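Local coordinates for protein 6-aminohexanoate-cyclic-dimer hydrolase (PDB 3A2Q) that hydrolyses the cyclic dimer of 6-aminohexanoate, a nylon-6 by-product, to the linear dimer, as a member of the amidase family, at residues D5-A10 and A159-P164; G80-S85 and G94-H99; P189-I194 and D236-P241; V260-H265 and A280-A285; P434-P439 and D461-V466. The protein carries 1 engineered substitution. All coordinates share one frame; numbering follows the deposited sequence.

Interaction 1 (D5-A10 and A159-P164); sequences DLWQDA and AAALSP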
# COMPACT_ATOMS: atom_id res chain seq x y z
N ASP A 5 16.46 -19.29 -6.74
CA ASP A 5 15.01 -19.22 -6.91
C ASP A 5 14.51 -17.98 -6.19
O ASP A 5 14.44 -17.95 -4.96
CB ASP A 5 14.34 -20.47 -6.34
CG ASP A 5 12.83 -20.41 -6.40
OD1 ASP A 5 12.28 -19.89 -7.40
OD2 ASP A 5 12.17 -20.89 -5.45
N LEU A 6 14.16 -16.95 -6.96
CA LEU A 6 13.69 -15.70 -6.40
C LEU A 6 12.24 -15.73 -5.91
O LEU A 6 11.71 -14.70 -5.49
CB LEU A 6 13.86 -14.57 -7.43
CG LEU A 6 15.29 -14.25 -7.87
CD1 LEU A 6 15.27 -13.10 -8.87
CD2 LEU A 6 16.14 -13.88 -6.67
N TRP A 7 11.60 -16.90 -5.96
CA TRP A 7 10.22 -16.99 -5.49
C TRP A 7 10.17 -17.24 -3.98
O TRP A 7 9.10 -17.34 -3.39
CB TRP A 7 9.47 -18.11 -6.22
CG TRP A 7 7.97 -17.97 -6.13
CD1 TRP A 7 7.08 -18.87 -5.60
CD2 TRP A 7 7.19 -16.84 -6.56
NE1 TRP A 7 5.80 -18.37 -5.67
CE2 TRP A 7 5.83 -17.14 -6.26
CE3 TRP A 7 7.50 -15.62 -7.17
CZ2 TRP A 7 4.79 -16.24 -6.55
CZ3 TRP A 7 6.46 -14.73 -7.46
CH2 TRP A 7 5.12 -15.05 -7.15
N GLN A 8 11.34 -17.32 -3.36
CA GLN A 8 11.45 -17.53 -1.92
C GLN A 8 11.16 -16.18 -1.27
O GLN A 8 11.48 -15.14 -1.84
CB GLN A 8 12.87 -17.97 -1.56
CG GLN A 8 13.38 -19.17 -2.36
CD GLN A 8 13.00 -20.49 -1.73
OE1 GLN A 8 13.56 -20.89 -0.71
NE2 GLN A 8 12.03 -21.17 -2.33
N ASP A 9 10.56 -16.17 -0.08
CA ASP A 9 10.28 -14.88 0.56
C ASP A 9 11.56 -14.28 1.14
O ASP A 9 12.63 -14.88 1.05
CB ASP A 9 9.20 -15.01 1.65
CG ASP A 9 9.59 -15.92 2.79
OD1 ASP A 9 10.80 -16.17 2.98
OD2 ASP A 9 8.68 -16.36 3.53
N ALA A 10 11.45 -13.09 1.72
CA ALA A 10 12.62 -12.41 2.28
C ALA A 10 13.30 -13.20 3.39
O ALA A 10 14.53 -13.23 3.46
CB ALA A 10 12.22 -11.03 2.80
N ALA A 159 5.07 -9.02 -7.01
CA ALA A 159 4.34 -10.08 -7.68
C ALA A 159 5.20 -10.75 -8.76
O ALA A 159 5.04 -11.93 -9.05
CB ALA A 159 3.07 -9.52 -8.31
N ALA A 160 6.13 -9.99 -9.33
CA ALA A 160 7.02 -10.49 -10.38
C ALA A 160 8.39 -10.89 -9.84
O ALA A 160 9.32 -11.13 -10.61
CB ALA A 160 7.17 -9.45 -11.47
N ALA A 161 8.51 -10.95 -8.52
CA ALA A 161 9.75 -11.34 -7.86
C ALA A 161 10.95 -10.44 -8.13
O ALA A 161 12.09 -10.90 -8.11
CB ALA A 161 10.09 -12.78 -8.22
N LEU A 162 10.71 -9.15 -8.38
CA LEU A 162 11.82 -8.23 -8.61
C LEU A 162 12.46 -7.94 -7.25
O LEU A 162 13.56 -7.39 -7.17
CB LEU A 162 11.33 -6.94 -9.26
CG LEU A 162 10.44 -7.09 -10.50
CD1 LEU A 162 10.25 -5.73 -11.16
CD2 LEU A 162 11.07 -8.07 -11.48
N SER A 163 11.74 -8.33 -6.20
CA SER A 163 12.17 -8.18 -4.81
C SER A 163 11.16 -8.94 -3.96
O SER A 163 9.99 -9.03 -4.32
CB SER A 163 12.20 -6.71 -4.39
OG SER A 163 13.33 -6.05 -4.93
N PRO A 164 11.59 -9.50 -2.82
CA PRO A 164 10.67 -10.24 -1.96
C PRO A 164 9.76 -9.34 -1.11
O PRO A 164 8.72 -9.78 -0.63
CB PRO A 164 11.60 -11.09 -1.10
CG PRO A 164 12.84 -10.25 -1.01
CD PRO A 164 12.99 -9.68 -2.39
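P164 packs CB and CG of its ring against the start of helix 10-19, one of two close ends of the contact: CB of P164 lies 3.5 Å from A10 N, while CG meets the A10 methyl, with 3.9 Å between P164 CG and A10 CB. At the other close end the A161 methyl is the main point of touch. It sits 3.7 Å from L6 O and also reaches the W7 indole, where A161 CB stands 4.0 Å from CE3 of W7, at the ring's edge and in its plane. The W7 side chain leaves the backbone away from 159-164, but with CG anti to the backbone N (chi1 -161°) its six-membered ring swings back. Its CZ3 then comes 3.5 Å from A159 O, a carbonyl that the contact buries and that has no hydrogen-bond partner in the model.

The looser side is that of Q8, whose end leads away from 159-164 toward the exposed D5, where Q8 NE2 makes a weak bond to D5 OD2. W7 NE1 bonds to V477 O, and D9 forms a salt bridge with R220 while its OD1 caps A12 N. No hydrogen bond links the two segments. With positive phi, A161 is the C-prime residue of a Schellman motif, bonding A161 N to V158 O and L162 N to A157 O, a classic helix C-cap, here ending helix 152-159 ahead of strand 165-170.

Interaction 2 (G80-S85 and G94-H99); sequences GDINTS and GYRADH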
# COMPACT_ATOMS: atom_id res chain seq x y z
N GLY A 80 20.65 11.30 -2.17
CA GLY A 80 21.33 11.36 -3.45
C GLY A 80 20.63 10.74 -4.65
O GLY A 80 21.18 10.74 -5.75
N ASP A 81 19.42 10.22 -4.45
CA ASP A 81 18.70 9.60 -5.55
C ASP A 81 17.57 10.45 -6.13
O ASP A 81 17.01 11.31 -5.46
CB ASP A 81 18.14 8.25 -5.12
CG ASP A 81 19.22 7.32 -4.59
OD1 ASP A 81 20.29 7.24 -5.23
OD2 ASP A 81 19.00 6.67 -3.55
N ILE A 82 17.26 10.19 -7.40
CA ILE A 82 16.20 10.90 -8.11
C ILE A 82 14.88 10.78 -7.36
O ILE A 82 14.53 9.71 -6.87
CB ILE A 82 16.02 10.33 -9.53
CG1 ILE A 82 17.28 10.60 -10.37
CG2 ILE A 82 14.80 10.94 -10.20
CD1 ILE A 82 17.51 12.07 -10.64
N ASN A 83 14.14 11.89 -7.27
CA ASN A 83 12.85 11.92 -6.60
C ASN A 83 11.87 12.70 -7.46
O ASN A 83 11.94 13.93 -7.53
CB ASN A 83 12.99 12.59 -5.23
CG ASN A 83 11.69 12.61 -4.45
OD1 ASN A 83 11.40 13.57 -3.74
ND2 ASN A 83 10.91 11.54 -4.57
N THR A 84 10.95 12.00 -8.11
CA THR A 84 9.99 12.67 -9.00
C THR A 84 8.56 12.74 -8.48
O THR A 84 7.83 13.70 -8.78
CB THR A 84 9.94 11.97 -10.38
OG1 THR A 84 9.36 10.67 -10.23
CG2 THR A 84 11.34 11.84 -10.96
N SER A 85 8.15 11.74 -7.70
CA SER A 85 6.78 11.69 -7.20
C SER A 85 5.86 11.67 -8.41
O SER A 85 4.69 12.02 -8.34
CB SER A 85 6.46 12.92 -6.34
OG SER A 85 7.18 12.89 -5.13
N GLY A 94 15.45 16.76 -12.67
CA GLY A 94 16.54 15.89 -12.25
C GLY A 94 16.80 16.00 -10.76
O GLY A 94 17.85 15.58 -10.27
N TYR A 95 15.84 16.56 -10.03
CA TYR A 95 15.97 16.73 -8.58
C TYR A 95 16.35 15.43 -7.87
O TYR A 95 15.88 14.35 -8.23
CB TYR A 95 14.65 17.25 -8.00
CG TYR A 95 14.60 17.24 -6.48
CD1 TYR A 95 15.43 18.07 -5.73
CD2 TYR A 95 13.75 16.37 -5.80
CE1 TYR A 95 15.42 18.04 -4.34
CE2 TYR A 95 13.74 16.32 -4.40
CZ TYR A 95 14.58 17.16 -3.68
OH TYR A 95 14.59 17.11 -2.30
N ARG A 96 17.21 15.55 -6.87
CA ARG A 96 17.64 14.40 -6.07
C ARG A 96 17.49 14.76 -4.59
O ARG A 96 17.82 15.88 -4.19
CB ARG A 96 19.10 14.05 -6.38
CG ARG A 96 19.30 13.43 -7.76
CD ARG A 96 20.78 13.28 -8.09
NE ARG A 96 20.99 12.69 -9.41
CZ ARG A 96 21.03 11.39 -9.66
NH1 ARG A 96 20.88 10.52 -8.67
NH2 ARG A 96 21.20 10.95 -10.89
N ALA A 97 16.99 13.82 -3.80
CA ALA A 97 16.80 14.05 -2.37
C ALA A 97 18.15 14.20 -1.66
O ALA A 97 19.14 13.61 -2.08
CB ALA A 97 16.01 12.90 -1.75
N ASP A 98 18.17 14.97 -0.58
CA ASP A 98 19.41 15.20 0.16
C ASP A 98 19.56 14.37 1.43
O ASP A 98 20.57 14.49 2.12
CB ASP A 98 19.54 16.68 0.51
CG ASP A 98 18.33 17.20 1.26
OD1 ASP A 98 17.95 16.59 2.27
OD2 ASP A 98 17.76 18.23 0.83
N HIS A 99 18.58 13.53 1.73
CA HIS A 99 18.65 12.71 2.94
C HIS A 99 17.90 11.39 2.83
O HIS A 99 17.22 11.14 1.84
CB HIS A 99 18.08 13.49 4.12
CG HIS A 99 16.60 13.71 4.03
ND1 HIS A 99 16.04 14.65 3.19
CD2 HIS A 99 15.57 13.07 4.63
CE1 HIS A 99 14.72 14.58 3.28
NE2 HIS A 99 14.41 13.63 4.14
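The guanidinium of R96 lies flat over the end of I82, whose CD1 sits 3.6 Å above the plane and over its centre, while G80 O comes in at the edge. That edge contact is a hydrogen bond of 2.9 Å from R96 NH1 to G80 O, in the carbonyl plane and close to the guanidinium plane. The Y95 ring has the backbone N of A97 over one face, offset toward the rim, and N83 O in plane at its edge, 3.5 Å from CD2 of Y95. Beside it runs the N83 side chain, pointing the same way as the tyrosine, its amide turned 52° from the ring; the N83 ND2 end is bonded to D73.

Behind these side chains the backbones of I82 and R96 form a single beta bridge, joining the loops before and after helix 88-93. A97 N bonds to D81 O at 3.0 Å and N83 N to Y95 O at 3.2 Å, and G80 N to A97 O adds a bond of 2.8 Å beyond the bridge. Positive phi at G80 and at G94, which follows the helix, favours glycine at both positions.

The R96 chain is extended from CG to NE, which carries its charged end across I82 to G80. Without CG1, CG2 and CD1 of I82, as with an alanine here, that guanidinium face is likely to lose its apolar cover, and the group could probably turn more easily about its bond to G80. D81 faces elsewhere, its OD2 held by K52 and S78.

Interaction 3 (P189-I194 and D236-P241); sequences PTRGRI and DTFCAP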
# COMPACT_ATOMS: atom_id res chain seq x y z
N PRO A 189 -0.60 -0.72 8.31
CA PRO A 189 -0.63 -0.88 9.77
C PRO A 189 -1.48 0.17 10.46
O PRO A 189 -2.10 1.03 9.83
CB PRO A 189 0.84 -0.78 10.17
CG PRO A 189 1.42 0.10 9.11
CD PRO A 189 0.75 -0.35 7.84
N THR A 190 -1.51 0.08 11.78
CA THR A 190 -2.24 1.03 12.61
C THR A 190 -1.63 2.41 12.36
O THR A 190 -0.43 2.52 12.16
CB THR A 190 -2.07 0.69 14.09
OG1 THR A 190 -2.67 -0.59 14.35
CG2 THR A 190 -2.70 1.76 14.97
N ARG A 191 -2.46 3.44 12.39
CA ARG A 191 -1.96 4.80 12.20
C ARG A 191 -0.87 5.06 13.25
O ARG A 191 -1.05 4.74 14.42
CB ARG A 191 -3.11 5.80 12.38
CG ARG A 191 -2.69 7.27 12.45
CD ARG A 191 -3.91 8.16 12.67
NE ARG A 191 -4.79 8.15 11.51
CZ ARG A 191 -6.12 8.17 11.57
NH1 ARG A 191 -6.75 8.18 12.74
NH2 ARG A 191 -6.82 8.19 10.44
N GLY A 192 0.25 5.63 12.82
CA GLY A 192 1.33 5.92 13.75
C GLY A 192 2.27 4.77 14.04
O GLY A 192 3.11 4.87 14.94
N ARG A 193 2.14 3.67 13.30
CA ARG A 193 3.01 2.52 13.51
C ARG A 193 4.36 2.75 12.84
O ARG A 193 5.41 2.54 13.45
CB ARG A 193 2.38 1.25 12.93
CG ARG A 193 3.22 -0.02 13.12
CD ARG A 193 3.30 -0.45 14.58
NE ARG A 193 1.99 -0.85 15.10
CZ ARG A 193 1.69 -0.93 16.40
NH1 ARG A 193 2.61 -0.62 17.31
NH2 ARG A 193 0.48 -1.29 16.78
N ILE A 194 4.32 3.18 11.58
CA ILE A 194 5.54 3.41 10.80
C ILE A 194 5.77 4.88 10.52
O ILE A 194 4.91 5.55 9.96
CB ILE A 194 5.48 2.67 9.44
CG1 ILE A 194 5.22 1.18 9.67
CG2 ILE A 194 6.79 2.89 8.68
CD1 ILE A 194 5.18 0.35 8.39
N ASP A 236 7.00 12.63 14.79
CA ASP A 236 5.86 11.83 14.35
C ASP A 236 4.59 12.35 15.01
O ASP A 236 4.52 12.48 16.22
CB ASP A 236 6.03 10.35 14.70
CG ASP A 236 6.99 9.64 13.78
OD1 ASP A 236 7.35 10.22 12.73
OD2 ASP A 236 7.36 8.50 14.10
N THR A 237 3.57 12.62 14.20
CA THR A 237 2.32 13.14 14.72
C THR A 237 1.52 12.08 15.45
O THR A 237 1.01 12.31 16.55
CB THR A 237 1.44 13.69 13.59
OG1 THR A 237 2.12 14.76 12.93
CG2 THR A 237 0.12 14.19 14.15
N PHE A 238 1.41 10.92 14.82
CA PHE A 238 0.63 9.84 15.38
C PHE A 238 1.50 8.74 15.98
O PHE A 238 2.68 8.63 15.67
CB PHE A 238 -0.28 9.29 14.27
CG PHE A 238 -1.13 10.36 13.64
CD1 PHE A 238 -2.27 10.82 14.28
CD2 PHE A 238 -0.75 10.95 12.44
CE1 PHE A 238 -3.02 11.86 13.74
CE2 PHE A 238 -1.50 12.00 11.89
CZ PHE A 238 -2.63 12.45 12.55
N CYS A 239 0.90 7.94 16.84
CA CYS A 239 1.61 6.86 17.49
C CYS A 239 0.63 5.71 17.70
O CYS A 239 -0.57 5.93 17.87
CB CYS A 239 2.17 7.34 18.83
SG CYS A 239 3.45 6.29 19.54
N ALA A 240 1.13 4.48 17.67
CA ALA A 240 0.28 3.31 17.85
C ALA A 240 0.63 2.61 19.15
O ALA A 240 1.73 2.78 19.67
CB ALA A 240 0.45 2.35 16.67
N PRO A 241 -0.32 1.83 19.71
CA PRO A 241 -0.11 1.09 20.96
C PRO A 241 1.06 0.13 20.79
O PRO A 241 1.22 -0.48 19.74
CB PRO A 241 -1.44 0.35 21.15
CG PRO A 241 -2.43 1.26 20.47
CD PRO A 241 -1.70 1.68 19.23
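P241 O takes two N-H groups of one arginine: R193 NH1 at 2.8 Å, with an N-H...O angle of 153°, and R193 NH2 in a weaker bond of 3.2 Å. The carbonyl oxygen lies at the guanidinium edge, in its plane, although NH1 is tilted from the carbonyl plane. Over one face of the same group sits the A240 methyl, its CB 3.5 Å from R193 CZ and above the centre. The R193 side chain starts away from 236-241 and comes back because it bends at chi2 and chi3. Its NE forms a salt bridge with E460, so the head is held from a second direction as well.

Segment 189-194 holds a type II beta turn from T190 to R193, closed by R193 N to T190 O, following strand 185-188. G192, third in the turn, has positive phi and brings its CA within 3.6 Å of F238 O; a side chain there would run into the backbone of F238 and C239. The turn thus lets the two segments pass closely, and the A240 methyl also touches T190, with 3.6 Å from A240 CB to T190 CG2.

At the other end, R191 crosses the F238 ring obliquely. Its CD sits over one face in a CH-pi contact, 3.9 Å from the F238 centroid, with T237 CG2 over the opposite face. The R191 guanidinium lies farther off, its plane 48° from that of the ring, a long and at most weakly attractive cation-pi geometry. Its stronger partners are carbonyls, G208 O for NE and V430 O for NH2.

Interaction 4 (V260-H265 and A280-A285); sequences VGVLTH and AARGAA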
# COMPACT_ATOMS: atom_id res chain seq x y z
N VAL A 260 -15.73 -12.93 14.70
CA VAL A 260 -15.48 -12.47 13.35
C VAL A 260 -16.75 -12.10 12.61
O VAL A 260 -17.72 -12.85 12.62
CB VAL A 260 -14.74 -13.55 12.53
CG1 VAL A 260 -14.45 -13.03 11.12
CG2 VAL A 260 -13.47 -13.96 13.23
N GLY A 261 -16.74 -10.93 11.97
CA GLY A 261 -17.88 -10.50 11.20
C GLY A 261 -17.45 -10.50 9.74
O GLY A 261 -16.33 -10.09 9.43
N VAL A 262 -18.30 -10.97 8.84
CA VAL A 262 -17.95 -11.00 7.43
C VAL A 262 -18.93 -10.15 6.63
O VAL A 262 -20.14 -10.15 6.89
CB VAL A 262 -17.93 -12.45 6.88
CG1 VAL A 262 -19.26 -13.13 7.14
CG2 VAL A 262 -17.63 -12.45 5.39
N LEU A 263 -18.39 -9.40 5.68
CA LEU A 263 -19.19 -8.52 4.83
C LEU A 263 -19.08 -8.98 3.38
O LEU A 263 -17.98 -9.02 2.82
CB LEU A 263 -18.68 -7.08 4.95
CG LEU A 263 -19.33 -6.03 4.05
CD1 LEU A 263 -20.82 -5.91 4.38
CD2 LEU A 263 -18.63 -4.68 4.25
N THR A 264 -20.21 -9.33 2.78
CA THR A 264 -20.19 -9.78 1.39
C THR A 264 -21.18 -9.06 0.47
O THR A 264 -21.70 -9.63 -0.49
CB THR A 264 -20.39 -11.31 1.29
OG1 THR A 264 -21.58 -11.69 2.00
CG2 THR A 264 -19.19 -12.03 1.89
N HIS A 265 -21.43 -7.79 0.77
CA HIS A 265 -22.29 -6.95 -0.06
C HIS A 265 -21.80 -5.52 0.18
O HIS A 265 -21.02 -5.29 1.10
CB HIS A 265 -23.78 -7.10 0.30
CG HIS A 265 -24.18 -6.42 1.58
ND1 HIS A 265 -23.85 -6.93 2.82
CD2 HIS A 265 -24.88 -5.29 1.80
CE1 HIS A 265 -24.34 -6.13 3.76
NE2 HIS A 265 -24.97 -5.13 3.16
N ALA A 280 -14.75 -14.73 -2.60
CA ALA A 280 -13.41 -14.93 -2.06
C ALA A 280 -13.43 -14.66 -0.56
O ALA A 280 -12.87 -15.40 0.23
CB ALA A 280 -12.41 -13.99 -2.74
N ALA A 281 -14.10 -13.57 -0.18
CA ALA A 281 -14.20 -13.21 1.23
C ALA A 281 -15.03 -14.27 1.96
O ALA A 281 -14.69 -14.68 3.08
CB ALA A 281 -14.86 -11.85 1.37
N ARG A 282 -16.10 -14.72 1.33
CA ARG A 282 -16.96 -15.74 1.93
C ARG A 282 -16.14 -17.01 2.17
O ARG A 282 -16.22 -17.62 3.24
CB ARG A 282 -18.15 -16.03 1.01
CG ARG A 282 -19.12 -17.09 1.51
CD ARG A 282 -19.68 -16.76 2.88
NE ARG A 282 -20.48 -15.54 2.88
CZ ARG A 282 -21.08 -15.05 3.96
NH1 ARG A 282 -20.97 -15.67 5.13
NH2 ARG A 282 -21.79 -13.93 3.87
N GLY A 283 -15.34 -17.39 1.18
CA GLY A 283 -14.51 -18.57 1.29
C GLY A 283 -13.52 -18.48 2.45
O GLY A 283 -13.27 -19.47 3.13
N ALA A 284 -12.96 -17.30 2.65
CA ALA A 284 -12.00 -17.09 3.74
C ALA A 284 -12.73 -17.18 5.08
O ALA A 284 -12.19 -17.69 6.05
CB ALA A 284 -11.33 -15.72 3.60
N ALA A 285 -13.96 -16.66 5.11
CA ALA A 285 -14.77 -16.68 6.32
C ALA A 285 -15.09 -18.13 6.69
O ALA A 285 -15.08 -18.50 7.85
CB ALA A 285 -16.06 -15.90 6.09
O HOH W 1 -21.65 -14.19 0.27
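R282 and T264 meet at about a right angle, the arginine head passing across the threonine so that NH2 of R282 donates to OG1 of T264 at 2.9 Å. The bond is bent, with an N-H...O angle of 145°, and the hydroxyl is tilted from the guanidinium plane. A water adds a second link: it accepts from R282 NE at 3.2 Å and lies 3.0 Å from T264 OG1. The threonine hydroxyl occupies the crowded position between backbone N and carbonyl carbon (chi1 53°), while CG2 approaches the same arginine head.

V262 also crosses R282 at about a right angle, its CG1 standing 3.7 Å from R282 NH1, and that nitrogen is salt-bridged to D297 on the next strand. The other branch of V262, CG2, turns to the helix and packs at 3.9 Å on CB of A285. This is the first half of a beta-alpha-beta unit, strand 259-262, helix 275-290 and strand 294-297, with helix and first strand nearly antiparallel (157°) and their axes 9.5 Å apart. The small side chains of A281 and A285, which point at the strand segment, probably allow that approach.

R282 reaches T264, just beyond the strand, from the helix flank by bending at chi2 and chi3. A leucine in its place would probably leave D297 without its charged mate and T264 OG1 without the NH2 donor. The methyl of A281 faces T264 CG2 at a looser 4.4 Å.

Interaction 5 (P434-P439 and D461-V466); sequences PAISLP and DLLLQV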
# COMPACT_ATOMS: atom_id res chain seq x y z
N PRO A 434 -5.50 -1.31 11.71
CA PRO A 434 -4.61 -2.12 10.88
C PRO A 434 -5.47 -2.99 9.95
O PRO A 434 -6.45 -3.59 10.38
CB PRO A 434 -3.83 -2.93 11.91
CG PRO A 434 -4.83 -3.11 13.01
CD PRO A 434 -5.50 -1.76 13.11
N ALA A 435 -5.09 -3.04 8.68
CA ALA A 435 -5.86 -3.81 7.70
C ALA A 435 -4.91 -4.44 6.71
O ALA A 435 -4.04 -3.76 6.15
CB ALA A 435 -6.85 -2.89 6.97
N ILE A 436 -5.08 -5.73 6.47
CA ILE A 436 -4.20 -6.44 5.56
C ILE A 436 -4.96 -7.12 4.43
O ILE A 436 -6.08 -7.59 4.62
CB ILE A 436 -3.38 -7.50 6.36
CG1 ILE A 436 -2.24 -8.06 5.50
CG2 ILE A 436 -4.30 -8.63 6.82
CD1 ILE A 436 -1.25 -8.88 6.30
N SER A 437 -4.36 -7.12 3.24
CA SER A 437 -4.97 -7.79 2.10
C SER A 437 -4.15 -9.05 1.86
O SER A 437 -2.93 -8.98 1.74
CB SER A 437 -4.91 -6.91 0.85
OG SER A 437 -5.54 -7.57 -0.24
N LEU A 438 -4.83 -10.20 1.81
CA LEU A 438 -4.18 -11.49 1.58
C LEU A 438 -4.60 -11.99 0.20
O LEU A 438 -5.78 -11.93 -0.14
CB LEU A 438 -4.61 -12.50 2.65
CG LEU A 438 -4.33 -12.09 4.10
CD1 LEU A 438 -4.84 -13.17 5.05
CD2 LEU A 438 -2.84 -11.87 4.29
N PRO A 439 -3.65 -12.49 -0.60
CA PRO A 439 -3.94 -13.00 -1.96
C PRO A 439 -4.58 -14.38 -1.97
O PRO A 439 -4.02 -15.35 -2.50
CB PRO A 439 -2.56 -12.99 -2.61
CG PRO A 439 -1.66 -13.34 -1.47
CD PRO A 439 -2.20 -12.52 -0.32
N ASP A 461 -0.89 -7.71 16.11
CA ASP A 461 -0.55 -9.03 16.64
C ASP A 461 -1.65 -10.04 16.32
O ASP A 461 -1.36 -11.13 15.80
CB ASP A 461 -0.29 -8.95 18.15
CG ASP A 461 -1.48 -8.45 18.94
OD1 ASP A 461 -2.04 -7.39 18.58
OD2 ASP A 461 -1.86 -9.11 19.93
N LEU A 462 -2.90 -9.70 16.60
CA LEU A 462 -4.02 -10.59 16.31
C LEU A 462 -4.19 -10.73 14.81
O LEU A 462 -4.43 -11.83 14.29
CB LEU A 462 -5.32 -10.04 16.89
CG LEU A 462 -5.50 -10.01 18.41
CD1 LEU A 462 -6.88 -9.44 18.74
CD2 LEU A 462 -5.35 -11.42 18.98
N LEU A 463 -4.06 -9.61 14.11
CA LEU A 463 -4.21 -9.61 12.66
C LEU A 463 -3.24 -10.56 11.97
O LEU A 463 -3.64 -11.37 11.14
CB LEU A 463 -4.03 -8.19 12.11
CG LEU A 463 -4.28 -8.00 10.62
CD1 LEU A 463 -5.73 -8.33 10.28
CD2 LEU A 463 -3.96 -6.57 10.25
N LEU A 464 -1.96 -10.47 12.33
CA LEU A 464 -0.94 -11.33 11.72
C LEU A 464 -1.13 -12.78 12.13
O LEU A 464 -0.76 -13.69 11.40
CB LEU A 464 0.46 -10.85 12.09
CG LEU A 464 0.85 -9.47 11.56
CD1 LEU A 464 2.20 -9.05 12.12
CD2 LEU A 464 0.89 -9.50 10.04
N GLN A 465 -1.69 -12.98 13.32
CA GLN A 465 -1.94 -14.33 13.80
C GLN A 465 -3.01 -15.01 12.94
O GLN A 465 -2.84 -16.15 12.49
CB GLN A 465 -2.36 -14.29 15.27
CG GLN A 465 -1.17 -14.16 16.20
CD GLN A 465 -1.57 -13.67 17.58
OE1 GLN A 465 -2.74 -13.72 17.96
NE2 GLN A 465 -0.59 -13.19 18.33
N VAL A 466 -4.12 -14.31 12.70
CA VAL A 466 -5.19 -14.87 11.89
C VAL A 466 -4.77 -14.94 10.42
O VAL A 466 -5.18 -15.84 9.69
CB VAL A 466 -6.49 -14.06 12.02
CG1 VAL A 466 -7.56 -14.63 11.09
CG2 VAL A 466 -6.98 -14.13 13.46
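Strand 435-439 and helix 461-466 run almost parallel, 12° apart in direction, with their axes 9.4 Å from each other. This is a helix lying on the face of the central mixed beta-sheet of the amidase fold: strand 435-442 is paired with strands 185-188 and 448-455, and helix 460-473 follows the latter in the chain. No hydrogen bond crosses between the two segments, and the contact is wholly buried and apolar.

L463 makes most of the helix side's contact. With CG anti to the backbone N (chi1 -175°), its forked end points at the strand and divides its two methyls between neighbours. CD1 meets the branch methyl of I436, with 3.8 Å between L463 CD1 and I436 CG2. CD2 of L463 reaches toward the start of the strand, where it lies 4.0 Å from P434 CB and 3.9 Å from P434 O. The two side chains I436 and L463 run at a slant to each other; the isoleucine meets the leucine with CG2 while its longer arm goes on elsewhere.

In that arm CG1 is anti to the backbone N, and CD1 extends on toward L464. L464 begins pointing away from the strand, yet its end comes round, and it also packs on helix 219-229 through V219, I222, A223 and L226. L463 touches L187 and I453 on the flanking strands as well. The contact between the ends of I436 and L464 is looser than the others, with CD1 of I436 standing 4.4 Å from CD2 of L464.

Interactions 4 and 5 are buried helix-on-strand contacts that reach the same sheet, their centres about 14 Å apart, but interaction 5 is purely apolar whereas interaction 4 adds a charged arginine and a water at its edge. Interactions 1, 2 and 3 join loops and are only partly buried. Interaction 1 relies on apolar contacts, with no bond between its segments; interaction 2 depends mainly on backbone bonds, plus one from an arginine, and interaction 3 on an arginine gripping a carbonyl. Interactions 3 and 5 touch directly, where T190 OG1 lies 3.3 Å from P434 CD. Interaction 2 stands farthest from interaction 4, about 43 Å between centres, on the opposite side of the chain's centre.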